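Local coordinates for uncharacterized protein (Staphylococcus aureus subsp. aureus Mu50, PDB 4QPV) that is of unknown function but belongs to the DUF1672 family and has a unique fold of kinked-helix-beta-beta-beta repeats, at residues 135-140 and 255-260; 32-37 and 71-76; 59-64 and 107-112; 224-229 and 263-268. All coordinates share one frame; numbering follows the deposited sequence. Where two conformers were deposited one is given.

Overall arrangement
The four contacts are spread widely over the chain. Interactions 2 and 3 lie at the surface and pin loops down: the loop 32-37 by a single backbone bridge and waters to strand 67-75, the loop 107-112 by side-chain hydrogen bonds from the end of helix 48-63, which leads on to that strand. Interactions 1 and 4 are partly buried and share strand 259-265, one at each end, with centres 22 Å apart. Interaction 4 is true sheet pairing to strand 220-227, whereas interaction 1 packs a helix against the turn before the strand, through apolar contacts and two close carboxylates. Interactions 3 and 4 are farthest apart, their centres 38 Å from each other.

Interaction 1. Residues 135-140 and 255-260; sequences KEELDN and PHDLNV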
loop_
_atom_site.group_PDB
_atom_site.type_symbol
_atom_site.label_atom_id
_atom_site.label_comp_id
_atom_site.label_asym_id
_atom_site.label_seq_id
_atom_site.Cartn_x
_atom_site.Cartn_y
_atom_site.Cartn_z
ATOM N N LYS A 135 -4.355 11.004 9.638
ATOM C CA LYS A 135 -5.202 9.868 10.028
ATOM C C LYS A 135 -6.700 10.183 10.040
ATOM O O LYS A 135 -7.457 9.476 9.380
ATOM C CB LYS A 135 -4.767 9.302 11.398
ATOM C CG LYS A 135 -5.466 7.996 11.752
ATOM C CD LYS A 135 -5.038 7.440 13.114
ATOM C CE LYS A 135 -5.367 5.977 13.252
ATOM N NZ LYS A 135 -6.802 5.692 13.003
ATOM N N GLU A 136 -7.134 11.182 10.813
ATOM C CA GLU A 136 -8.558 11.506 10.926
ATOM C C GLU A 136 -9.200 11.755 9.559
ATOM O O GLU A 136 -10.268 11.205 9.299
ATOM C CB GLU A 136 -8.770 12.718 11.848
ATOM C CG GLU A 136 -10.238 13.050 12.095
ATOM C CD GLU A 136 -10.524 14.034 13.216
ATOM O OE1 GLU A 136 -9.561 14.572 13.810
ATOM O OE2 GLU A 136 -11.720 14.262 13.505
ATOM N N GLU A 137 -8.566 12.603 8.707
ATOM C CA GLU A 137 -9.023 12.948 7.344
ATOM C C GLU A 137 -9.115 11.716 6.456
ATOM O O GLU A 137 -10.079 11.548 5.704
ATOM C CB GLU A 137 -7.988 13.881 6.685
ATOM C CG GLU A 137 -8.199 15.363 6.781
ATOM C CD GLU A 137 -7.102 16.104 6.034
ATOM O OE1 GLU A 137 -6.112 15.471 5.581
ATOM O OE2 GLU A 137 -7.239 17.339 5.915
ATOM N N LEU A 138 -8.067 10.882 6.499
ATOM C CA LEU A 138 -8.020 9.687 5.653
ATOM C C LEU A 138 -9.083 8.664 6.117
ATOM O O LEU A 138 -9.761 8.080 5.277
ATOM C CB LEU A 138 -6.599 9.095 5.635
ATOM C CG LEU A 138 -5.597 9.926 4.806
ATOM C CD1 LEU A 138 -4.147 9.518 5.119
ATOM C CD2 LEU A 138 -5.886 9.790 3.298
ATOM N N ASP A 139 -9.273 8.506 7.444
ATOM C CA ASP A 139 -10.323 7.624 7.973
ATOM C C ASP A 139 -11.711 8.152 7.566
ATOM O O ASP A 139 -12.581 7.362 7.210
ATOM C CB ASP A 139 -10.198 7.463 9.483
ATOM C CG ASP A 139 -8.959 6.683 9.935
ATOM O OD1 ASP A 139 -8.294 6.039 9.064
ATOM O OD2 ASP A 139 -8.702 6.639 11.168
ATOM N N ASN A 140 -11.895 9.489 7.524
ATOM C CA ASN A 140 -13.158 10.058 7.045
ATOM C C ASN A 140 -13.375 9.721 5.580
ATOM O O ASN A 140 -14.504 9.415 5.203
ATOM C CB ASN A 140 -13.215 11.556 7.227
ATOM C CG ASN A 140 -13.345 11.983 8.655
ATOM O OD1 ASN A 140 -13.820 11.233 9.526
ATOM N ND2 ASN A 140 -12.920 13.207 8.921
ATOM N N PRO A 255 -9.530 14.600 2.920
ATOM C CA PRO A 255 -8.237 15.265 2.679
ATOM C C PRO A 255 -8.174 16.261 1.508
ATOM O O PRO A 255 -7.550 15.997 0.477
ATOM C CB PRO A 255 -7.267 14.093 2.468
ATOM C CG PRO A 255 -7.982 12.884 3.021
ATOM C CD PRO A 255 -9.410 13.150 2.675
ATOM N N HIS A 256 -8.704 17.474 1.741
ATOM C CA HIS A 256 -8.590 18.598 0.804
ATOM C C HIS A 256 -7.122 19.000 0.599
ATOM O O HIS A 256 -6.762 19.409 -0.500
ATOM C CB HIS A 256 -9.384 19.806 1.319
ATOM C CG HIS A 256 -10.858 19.644 1.145
ATOM N ND1 HIS A 256 -11.559 20.378 0.203
ATOM C CD2 HIS A 256 -11.719 18.828 1.794
ATOM C CE1 HIS A 256 -12.817 19.985 0.309
ATOM N NE2 HIS A 256 -12.960 19.055 1.257
ATOM N N ASP A 257 -6.281 18.866 1.651
ATOM C CA ASP A 257 -4.861 19.235 1.613
ATOM C C ASP A 257 -3.965 18.156 0.948
ATOM O O ASP A 257 -2.757 18.369 0.840
ATOM C CB ASP A 257 -4.341 19.561 3.034
ATOM C CG ASP A 257 -4.476 18.437 4.058
ATOM O OD1 ASP A 257 -4.940 17.329 3.681
ATOM O OD2 ASP A 257 -4.127 18.666 5.235
ATOM N N LEU A 258 -4.537 17.003 0.513
ATOM C CA LEU A 258 -3.744 15.991 -0.192
ATOM C C LEU A 258 -4.117 15.979 -1.670
ATOM O O LEU A 258 -5.104 16.602 -2.056
ATOM C CB LEU A 258 -3.938 14.565 0.418
ATOM C CG LEU A 258 -3.582 14.388 1.899
ATOM C CD1 LEU A 258 -3.738 12.926 2.328
ATOM C CD2 LEU A 258 -2.165 14.875 2.208
ATOM N N ASN A 259 -3.334 15.268 -2.500
ATOM C CA ASN A 259 -3.707 15.045 -3.905
ATOM C C ASN A 259 -4.617 13.827 -3.883
ATOM O O ASN A 259 -4.235 12.802 -3.309
ATOM C CB ASN A 259 -2.492 14.850 -4.797
ATOM C CG ASN A 259 -1.655 16.087 -4.898
ATOM O OD1 ASN A 259 -2.161 17.160 -5.218
ATOM N ND2 ASN A 259 -0.374 15.979 -4.562
ATOM N N VAL A 260 -5.870 13.979 -4.340
ATOM C CA VAL A 260 -6.839 12.881 -4.288
ATOM C C VAL A 260 -7.395 12.666 -5.696
ATOM O O VAL A 260 -7.865 13.604 -6.328
ATOM C CB VAL A 260 -7.957 13.100 -3.224
ATOM C CG1 VAL A 260 -8.965 11.938 -3.219
ATOM C CG2 VAL A 260 -7.355 13.286 -1.820
#
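Glu137 and Asp257 are brought within touching distance by two different torsions. The chi1 of Glu137 is off the usual staggered positions at -94°, and beyond CG the chain runs straight, which carries the carboxylate over Pro255 towards the following turn. Asp257 has CG between its own backbone N and carbonyl carbon (chi1 58°), so that its short side chain reaches back towards the helix. The result is Glu137 OE1 only 2.9 Å from Asp257 OD1, with OE2 of Glu137 3.2 Å from the same oxygen. The two carboxylate planes stand 77° apart. Two acids this close would probably raise the pKa of at least one of them.

The Pro255 ring lies against both the carboxylate and the backbone carbonyl of Glu137. Ring and side chain run antiparallel, side by side, with CB of Pro255 3.6 Å from Glu137 OE1, its CD 3.5 Å from Glu137 O and its CG 3.8 Å from Glu137 CB.

The apolar part belongs to the leucines. Leu138 points its CD2 at the proline ring, 3.7 Å from Pro255 CG, and the same methyl meets Leu258 CD1 at 3.9 Å. Leu138 crosses both partners at about a right angle, and both leucines also rest on Val221 of strand 220-227.

Pro255 to Leu258 form a type I beta turn, closed by Leu258 N to Pro255 O. The first turn of helix 135-147 thus packs on the type I turn that leads into strand 259-265 of the mixed sheet.

Interaction 2. Residues 32-37 and 71-76; sequences FQPPAE and NVVGSG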
loop_
_atom_site.group_PDB
_atom_site.type_symbol
_atom_site.label_atom_id
_atom_site.label_comp_id
_atom_site.label_asym_id
_atom_site.label_seq_id
_atom_site.Cartn_x
_atom_site.Cartn_y
_atom_site.Cartn_z
ATOM N N PHE A 32 -2.283 -16.035 -6.154
ATOM C CA PHE A 32 -1.268 -14.975 -6.190
ATOM C C PHE A 32 0.119 -15.574 -6.237
ATOM O O PHE A 32 0.485 -16.401 -5.384
ATOM C CB PHE A 32 -1.391 -14.010 -4.994
ATOM C CG PHE A 32 -0.265 -12.993 -4.901
ATOM C CD1 PHE A 32 -0.080 -12.042 -5.897
ATOM C CD2 PHE A 32 0.608 -12.995 -3.817
ATOM C CE1 PHE A 32 0.940 -11.084 -5.797
ATOM C CE2 PHE A 32 1.623 -12.048 -3.715
ATOM C CZ PHE A 32 1.798 -11.102 -4.714
ATOM N N GLN A 33 0.885 -15.208 -7.266
ATOM C CA GLN A 33 2.239 -15.741 -7.417
ATOM C C GLN A 33 3.143 -14.810 -8.212
ATOM O O GLN A 33 3.065 -14.812 -9.440
ATOM C CB GLN A 33 2.216 -17.136 -8.110
ATOM C CG GLN A 33 3.586 -17.847 -8.213
ATOM C CD GLN A 33 4.289 -17.913 -6.871
ATOM O OE1 GLN A 33 5.244 -17.176 -6.595
ATOM N NE2 GLN A 33 3.766 -18.717 -5.979
ATOM N N PRO A 34 4.075 -14.087 -7.556
ATOM C CA PRO A 34 5.072 -13.316 -8.319
ATOM C C PRO A 34 5.944 -14.236 -9.197
ATOM O O PRO A 34 6.050 -15.442 -8.912
ATOM C CB PRO A 34 5.906 -12.640 -7.210
ATOM C CG PRO A 34 4.981 -12.585 -6.018
ATOM C CD PRO A 34 4.295 -13.925 -6.101
ATOM N N PRO A 35 6.569 -13.723 -10.293
ATOM C CA PRO A 35 7.444 -14.591 -11.111
ATOM C C PRO A 35 8.449 -15.336 -10.213
ATOM O O PRO A 35 9.109 -14.695 -9.390
ATOM C CB PRO A 35 8.124 -13.599 -12.055
ATOM C CG PRO A 35 7.175 -12.452 -12.162
ATOM C CD PRO A 35 6.573 -12.328 -10.791
ATOM N N ALA A 36 8.478 -16.691 -10.297
ATOM C CA ALA A 36 9.332 -17.524 -9.429
ATOM C C ALA A 36 9.548 -18.958 -9.927
ATOM O O ALA A 36 8.731 -19.483 -10.686
ATOM C CB ALA A 36 8.696 -17.598 -8.037
ATOM N N GLU A 37 10.648 -19.596 -9.441
ATOM C CA GLU A 37 10.975 -20.986 -9.750
ATOM C C GLU A 37 10.137 -21.911 -8.901
ATOM O O GLU A 37 9.786 -21.539 -7.782
ATOM C CB GLU A 37 12.471 -21.260 -9.513
ATOM C CG GLU A 37 13.345 -20.842 -10.678
ATOM C CD GLU A 37 13.004 -21.518 -11.992
ATOM O OE1 GLU A 37 13.567 -22.602 -12.270
ATOM O OE2 GLU A 37 12.173 -20.965 -12.746
ATOM N N ASN A 71 2.204 -12.811 4.254
ATOM C CA ASN A 71 2.358 -13.770 3.170
ATOM C C ASN A 71 3.797 -14.047 2.900
ATOM O O ASN A 71 4.614 -13.130 2.910
ATOM C CB ASN A 71 1.665 -13.274 1.868
ATOM C CG ASN A 71 1.315 -14.382 0.893
ATOM O OD1 ASN A 71 1.475 -15.574 1.181
ATOM N ND2 ASN A 71 0.781 -14.015 -0.268
ATOM N N VAL A 72 4.118 -15.323 2.654
ATOM C CA VAL A 72 5.480 -15.717 2.309
ATOM C C VAL A 72 5.398 -16.460 1.001
ATOM O O VAL A 72 4.691 -17.477 0.912
ATOM C CB VAL A 72 6.173 -16.544 3.424
ATOM C CG1 VAL A 72 7.527 -17.063 2.945
ATOM C CG2 VAL A 72 6.332 -15.717 4.704
ATOM N N VAL A 73 6.105 -15.964 -0.026
ATOM C CA VAL A 73 6.006 -16.590 -1.348
ATOM C C VAL A 73 7.357 -16.816 -1.991
ATOM O O VAL A 73 8.335 -16.184 -1.604
ATOM C CB VAL A 73 5.114 -15.726 -2.310
ATOM C CG1 VAL A 73 3.666 -15.628 -1.819
ATOM C CG2 VAL A 73 5.713 -14.331 -2.573
ATOM N N GLY A 74 7.380 -17.679 -3.012
ATOM C CA GLY A 74 8.542 -17.846 -3.876
ATOM C C GLY A 74 8.611 -16.583 -4.735
ATOM O O GLY A 74 7.568 -16.041 -5.117
ATOM N N SER A 75 9.821 -16.060 -5.001
ATOM C CA SER A 75 10.012 -14.861 -5.830
ATOM C C SER A 75 11.392 -14.952 -6.467
ATOM O O SER A 75 12.391 -14.991 -5.743
ATOM C CB SER A 75 9.855 -13.593 -4.991
ATOM O OG SER A 75 9.892 -12.437 -5.809
ATOM N N GLY A 76 11.434 -15.057 -7.804
ATOM C CA GLY A 76 12.675 -15.248 -8.551
ATOM C C GLY A 76 13.242 -16.594 -8.166
ATOM O O GLY A 76 12.507 -17.590 -8.176
HETATM O O HOH W 1 0.043 -16.282 -2.362
HETATM O O HOH W 2 9.650 -12.057 -8.707
#
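Ala36 and Gly76 form a single beta bridge that ties the loop before helix 38-46 to the end of strand 67-75, an edge strand of the three-stranded antiparallel sheet. Gly76 N donates to Pro35 O at 2.8 Å, nearly straight and on a lone pair in the carbonyl plane, and Glu37 N, at the N-cap position of the helix, donates to Gly76 O at 3.0 Å.

Back along the strand from the bridge, the side chains pack in turn. Pro34 crosses Val73 at about a right angle, its CD 3.8 Å from Val73 CG2, and that same CD sits over one face of the Phe32 ring towards the rim. With CG anti to the backbone N (chi1 173°), Phe32 presents its edge to Asn71: CD2 is 3.7 Å from Asn71 ND2, and ring and amide planes are turned 43° apart. The amide nitrogen itself is held by Lys164 O, and Phe82 meets the ring nearly perpendicularly. Ala36 lays its CB on the backbone of Gly74, 3.5 Å from the carbonyl carbon.

Two waters fill in the polar links. One donates to Phe32 O and accepts from Asn71 ND2; the other donates to Pro35 O at 2.8 Å and lies 2.9 Å from Ser75 OG, a hydroxyl also bonded to Glu80.

Interaction 3. Residues 59-64 and 107-112; sequences FMDNFG and SSLRSE
Asn62 and Asp61, side by side in the last turn of helix 48-63, hold the loop 107-112 by its backbone. Three hydrogen bonds do this. Asn62 works with both ends of its amide: OD1 accepts from Ser111 N at 2.7 Å, almost straight at 174° and on a lone pair in the carbonyl plane, while ND2 donates to Leu109 O at 3.1 Å, an acceptor that lies close to the amide plane, though the donor stands above the plane of the Leu109 carbonyl. Having CG anti to the carbonyl carbon (chi1 -67°) swings the amide out to the loop, and ND2 also bonds Phe58 O one turn back. Asp61 adds the third bond: its OD2 takes Leu109 N at 2.7 Å, met on the anti side and 33° out of the carboxylate plane.

Within the loop, Ser108 OG accepts from Arg110 N at 3.1 Å, an ST turn, and Ser111 OG accepts from Asp113 N.

Van der Waals contact is slight. Leu109 CB comes 3.5 Å from Asp61 OD2, and the leucine packs back on Arg54 and Gln57 of the same helix.

In one of its two conformers Arg110 has NH1 6.8 Å from Asp61 OD2, too far for a salt bridge. The chemistry implies that the helix end reads the loop's main-chain N-H and C=O groups, and that with both amide atoms engaged, the rotation of the Asn62 side chain is fixed.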
loop_
_atom_site.group_PDB
_atom_site.type_symbol
_atom_site.label_atom_id
_atom_site.label_comp_id
_atom_site.label_asym_id
_atom_site.label_seq_id
_atom_site.Cartn_x
_atom_site.Cartn_y
_atom_site.Cartn_z
ATOM N N PHE A 59 12.444 -5.352 9.184
ATOM C CA PHE A 59 11.726 -4.087 9.386
ATOM C C PHE A 59 12.043 -3.478 10.737
ATOM O O PHE A 59 12.087 -2.249 10.839
ATOM C CB PHE A 59 10.217 -4.273 9.195
ATOM C CG PHE A 59 9.845 -4.267 7.733
ATOM C CD1 PHE A 59 9.942 -5.428 6.971
ATOM C CD2 PHE A 59 9.473 -3.082 7.096
ATOM C CE1 PHE A 59 9.650 -5.410 5.597
ATOM C CE2 PHE A 59 9.214 -3.058 5.722
ATOM C CZ PHE A 59 9.304 -4.221 4.984
HETATM N N MSE A 60 12.317 -4.316 11.766
HETATM C CA MSE A 60 12.695 -3.784 13.075
HETATM C C MSE A 60 14.119 -3.203 12.991
HETATM O O MSE A 60 14.327 -2.068 13.401
HETATM C CB MSE A 60 12.576 -4.842 14.195
HETATM C CG MSE A 60 12.919 -4.291 15.602
HETATM SE SE MSE A 60 11.833 -2.738 16.167
HETATM C CE MSE A 60 10.194 -3.681 16.587
ATOM N N ASP A 61 15.089 -3.977 12.439
ATOM C CA ASP A 61 16.483 -3.542 12.308
ATOM C C ASP A 61 16.640 -2.248 11.489
ATOM O O ASP A 61 17.394 -1.355 11.887
ATOM C CB ASP A 61 17.326 -4.644 11.649
ATOM C CG ASP A 61 17.577 -5.865 12.521
ATOM O OD1 ASP A 61 17.369 -5.773 13.758
ATOM O OD2 ASP A 61 17.957 -6.912 11.971
ATOM N N ASN A 62 15.936 -2.147 10.367
ATOM C CA ASN A 62 16.112 -1.020 9.453
ATOM C C ASN A 62 15.172 0.157 9.671
ATOM O O ASN A 62 15.598 1.286 9.439
ATOM C CB ASN A 62 16.019 -1.496 7.988
ATOM C CG ASN A 62 17.197 -2.382 7.640
ATOM O OD1 ASN A 62 18.351 -1.939 7.647
ATOM N ND2 ASN A 62 16.963 -3.683 7.508
ATOM N N PHE A 63 13.933 -0.070 10.102
ATOM C CA PHE A 63 12.989 1.036 10.261
ATOM C C PHE A 63 12.556 1.294 11.710
ATOM O O PHE A 63 11.926 2.328 11.976
ATOM C CB PHE A 63 11.754 0.814 9.366
ATOM C CG PHE A 63 12.139 0.627 7.916
ATOM C CD1 PHE A 63 12.566 1.706 7.146
ATOM C CD2 PHE A 63 12.141 -0.638 7.336
ATOM C CE1 PHE A 63 12.949 1.529 5.812
ATOM C CE2 PHE A 63 12.545 -0.817 6.006
ATOM C CZ PHE A 63 12.956 0.267 5.259
ATOM N N GLY A 64 12.912 0.395 12.632
ATOM C CA GLY A 64 12.551 0.540 14.042
ATOM C C GLY A 64 11.062 0.346 14.257
ATOM O O GLY A 64 10.482 0.902 15.194
ATOM N N SER A 107 21.288 -13.348 12.799
ATOM C CA SER A 107 22.120 -12.154 12.965
ATOM C C SER A 107 21.474 -10.923 12.307
ATOM O O SER A 107 20.561 -11.041 11.491
ATOM C CB SER A 107 23.538 -12.376 12.443
ATOM O OG SER A 107 23.546 -12.569 11.040
ATOM N N SER A 108 21.895 -9.740 12.753
ATOM C CA SER A 108 21.353 -8.467 12.293
ATOM C C SER A 108 21.125 -8.406 10.783
ATOM O O SER A 108 21.959 -8.844 9.986
ATOM C CB SER A 108 22.277 -7.328 12.704
ATOM O OG SER A 108 21.765 -6.110 12.190
ATOM N N LEU A 109 19.986 -7.823 10.405
ATOM C CA LEU A 109 19.628 -7.621 9.016
ATOM C C LEU A 109 19.759 -6.137 8.625
ATOM O O LEU A 109 19.263 -5.751 7.563
ATOM C CB LEU A 109 18.226 -8.173 8.733
ATOM C CG LEU A 109 18.174 -9.703 8.666
ATOM C CD1 LEU A 109 16.738 -10.190 8.591
ATOM C CD2 LEU A 109 18.984 -10.233 7.480
ATOM N N ARG A 110 20.466 -5.322 9.472
ATOM C CA ARG A 110 20.739 -3.904 9.204
ATOM C C ARG A 110 21.377 -3.803 7.810
ATOM O O ARG A 110 22.415 -4.426 7.569
ATOM C CB ARG A 110 21.649 -3.337 10.314
ATOM C CG ARG A 110 22.296 -1.982 10.045
ATOM C CD ARG A 110 23.204 -1.553 11.190
ATOM N NE ARG A 110 24.454 -2.319 11.233
ATOM C CZ ARG A 110 24.711 -3.303 12.092
ATOM N NH1 ARG A 110 23.811 -3.653 13.002
ATOM N NH2 ARG A 110 25.873 -3.941 12.049
ATOM N N SER A 111 20.722 -3.097 6.891
ATOM C CA SER A 111 21.125 -2.962 5.498
ATOM C C SER A 111 22.028 -1.774 5.204
ATOM O O SER A 111 21.856 -0.685 5.766
ATOM C CB SER A 111 19.878 -2.857 4.629
ATOM O OG SER A 111 20.175 -2.889 3.243
ATOM N N GLU A 112 22.972 -1.996 4.269
ATOM C CA GLU A 112 23.892 -0.986 3.748
ATOM C C GLU A 112 23.521 -0.674 2.280
ATOM O O GLU A 112 24.276 0.010 1.585
ATOM C CB GLU A 112 25.365 -1.432 3.882
ATOM C CG GLU A 112 25.884 -1.488 5.315
ATOM C CD GLU A 112 25.778 -0.229 6.159
ATOM O OE1 GLU A 112 25.983 0.883 5.621
ATOM O OE2 GLU A 112 25.516 -0.362 7.377
#

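Interaction 4. Residues 224-229 and 263-268; sequences TLFSTK and QISNKY
Leu225 O takes hydrogen bonds from Ser265 N, at 3.0 Å, and from the hydroxyl of Tyr276, with a C-H...O contact from Ile264 CA at 3.4 Å. It belongs to the parallel pairing of strands 220-227 and 259-265, the two strands of a beta-alpha-beta unit crossing over through helix 234-249. The shortest link between the strands is Ser227 N to Ser265 O, 2.8 Å and nearly straight at 171°; Leu225 N to Gln263 O is weak. The strand directions already diverge by 39° here.

Side chains alternate between the two faces of the sheet. Leu225 and Ile264 share one, CB of the first touching CG1 of the second at 3.9 Å, and Ile264 continues onto Thr237 and Met241 of the connecting helix. Phe226 and Ser265 share the other. There the Phe226 ring turns its edge to carbonyl oxygens, with CD2 3.4 Å from Asn266 O and Tyr268 O further along the rim, while Tyr157 and Tyr276 meet the ring edge-to-face.

Past the pairing both chains turn off. Ser227 OG accepts from Lys229 N in an ST turn, and Asn266 OD1 from Tyr268 N in an Asx turn and also from Lys279 NZ. Lys267, bent at chi3 (75°), runs along residues 227-229, from CB near Ser227 O to CE 3.5 Å from Lys229 O, its CG over the centre of the Tyr268 ring and its NZ in a salt bridge with Asp230. One water joins the turns, donating to Lys229 O at 2.8 Å and accepting from Lys267 N.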
loop_
_atom_site.group_PDB
_atom_site.type_symbol
_atom_site.label_atom_id
_atom_site.label_comp_id
_atom_site.label_asym_id
_atom_site.label_seq_id
_atom_site.Cartn_x
_atom_site.Cartn_y
_atom_site.Cartn_z
ATOM N N THR A 224 -9.032 2.562 -5.776
ATOM C CA THR A 224 -8.935 1.273 -6.488
ATOM C C THR A 224 -10.338 0.700 -6.447
ATOM O O THR A 224 -10.655 -0.145 -5.606
ATOM C CB THR A 224 -7.872 0.336 -5.843
ATOM O OG1 THR A 224 -8.237 0.070 -4.480
ATOM C CG2 THR A 224 -6.439 0.909 -5.925
ATOM N N LEU A 225 -11.221 1.256 -7.279
ATOM C CA LEU A 225 -12.625 0.829 -7.282
ATOM C C LEU A 225 -12.930 -0.091 -8.454
ATOM O O LEU A 225 -12.415 0.084 -9.557
ATOM C CB LEU A 225 -13.567 2.041 -7.312
ATOM C CG LEU A 225 -13.284 3.129 -6.260
ATOM C CD1 LEU A 225 -14.283 4.281 -6.402
ATOM C CD2 LEU A 225 -13.313 2.542 -4.813
ATOM N N PHE A 226 -13.781 -1.071 -8.196
ATOM C CA PHE A 226 -14.207 -2.055 -9.188
ATOM C C PHE A 226 -15.708 -1.894 -9.420
ATOM O O PHE A 226 -16.510 -2.069 -8.492
ATOM C CB PHE A 226 -13.860 -3.467 -8.692
ATOM C CG PHE A 226 -12.386 -3.688 -8.439
ATOM C CD1 PHE A 226 -11.809 -3.335 -7.214
ATOM C CD2 PHE A 226 -11.572 -4.258 -9.419
ATOM C CE1 PHE A 226 -10.446 -3.559 -6.976
ATOM C CE2 PHE A 226 -10.225 -4.551 -9.150
ATOM C CZ PHE A 226 -9.672 -4.193 -7.932
ATOM N N SER A 227 -16.102 -1.543 -10.653
ATOM C CA SER A 227 -17.515 -1.401 -10.975
ATOM C C SER A 227 -18.280 -2.715 -10.719
ATOM O O SER A 227 -17.730 -3.795 -10.934
ATOM C CB SER A 227 -17.683 -1.001 -12.435
ATOM O OG SER A 227 -19.055 -0.891 -12.764
ATOM N N THR A 228 -19.541 -2.622 -10.296
ATOM C CA THR A 228 -20.390 -3.810 -10.132
ATOM C C THR A 228 -21.243 -4.010 -11.398
ATOM O O THR A 228 -22.028 -4.957 -11.457
ATOM C CB THR A 228 -21.273 -3.737 -8.866
ATOM O OG1 THR A 228 -22.126 -2.606 -8.962
ATOM C CG2 THR A 228 -20.460 -3.688 -7.569
ATOM N N LYS A 229 -21.098 -3.127 -12.404
ATOM C CA LYS A 229 -21.818 -3.242 -13.690
ATOM C C LYS A 229 -21.318 -4.436 -14.481
ATOM O O LYS A 229 -20.110 -4.597 -14.627
ATOM C CB LYS A 229 -21.634 -1.993 -14.577
ATOM C CG LYS A 229 -22.138 -0.687 -13.985
ATOM C CD LYS A 229 -21.813 0.451 -14.938
ATOM C CE LYS A 229 -22.356 1.774 -14.462
ATOM N NZ LYS A 229 -22.132 2.839 -15.477
ATOM N N GLN A 263 -10.288 6.621 -9.258
ATOM C CA GLN A 263 -10.119 5.633 -10.318
ATOM C C GLN A 263 -11.130 4.525 -10.130
ATOM O O GLN A 263 -11.373 4.087 -9.002
ATOM C CB GLN A 263 -8.708 5.031 -10.403
ATOM C CG GLN A 263 -7.633 6.003 -10.907
ATOM C CD GLN A 263 -6.315 5.298 -11.193
ATOM O OE1 GLN A 263 -6.113 4.133 -10.878
ATOM N NE2 GLN A 263 -5.370 6.001 -11.772
ATOM N N ILE A 264 -11.705 4.065 -11.251
ATOM C CA ILE A 264 -12.652 2.956 -11.307
ATOM C C ILE A 264 -12.338 2.120 -12.551
ATOM O O ILE A 264 -11.947 2.659 -13.586
ATOM C CB ILE A 264 -14.155 3.389 -11.245
ATOM C CG1 ILE A 264 -15.066 2.157 -10.896
ATOM C CG2 ILE A 264 -14.591 4.109 -12.552
ATOM C CD1 ILE A 264 -16.533 2.434 -10.466
ATOM N N SER A 265 -12.513 0.809 -12.432
ATOM C CA SER A 265 -12.300 -0.135 -13.530
ATOM C C SER A 265 -13.450 -1.156 -13.585
ATOM O O SER A 265 -14.405 -1.053 -12.810
ATOM C CB SER A 265 -10.959 -0.841 -13.352
ATOM O OG SER A 265 -10.957 -1.604 -12.149
ATOM N N ASN A 266 -13.315 -2.203 -14.417
ATOM C CA ASN A 266 -14.349 -3.242 -14.469
ATOM C C ASN A 266 -14.260 -4.125 -13.186
ATOM O O ASN A 266 -13.397 -3.894 -12.320
ATOM C CB ASN A 266 -14.270 -4.049 -15.782
ATOM C CG ASN A 266 -13.082 -4.973 -15.925
ATOM O OD1 ASN A 266 -12.408 -5.340 -14.952
ATOM N ND2 ASN A 266 -12.833 -5.419 -17.148
ATOM N N LYS A 267 -15.172 -5.103 -13.042
ATOM C CA LYS A 267 -15.292 -5.893 -11.813
ATOM C C LYS A 267 -14.220 -6.958 -11.622
ATOM O O LYS A 267 -14.240 -7.643 -10.597
ATOM C CB LYS A 267 -16.685 -6.576 -11.775
ATOM C CG LYS A 267 -16.905 -7.658 -12.829
ATOM C CD LYS A 267 -18.238 -8.395 -12.635
ATOM C CE LYS A 267 -19.455 -7.598 -13.055
ATOM N NZ LYS A 267 -20.705 -8.392 -12.904
ATOM N N TYR A 268 -13.307 -7.128 -12.593
ATOM C CA TYR A 268 -12.371 -8.251 -12.557
ATOM C C TYR A 268 -10.983 -7.919 -12.054
ATOM O O TYR A 268 -10.563 -6.769 -12.073
ATOM C CB TYR A 268 -12.253 -8.881 -13.945
ATOM C CG TYR A 268 -13.576 -9.403 -14.457
ATOM C CD1 TYR A 268 -14.111 -10.596 -13.976
ATOM C CD2 TYR A 268 -14.313 -8.686 -15.394
ATOM C CE1 TYR A 268 -15.346 -11.069 -14.424
ATOM C CE2 TYR A 268 -15.541 -9.156 -15.860
ATOM C CZ TYR A 268 -16.056 -10.346 -15.370
ATOM O OH TYR A 268 -17.266 -10.815 -15.825
HETATM O O HOH W 3 -17.363 -4.966 -14.949
#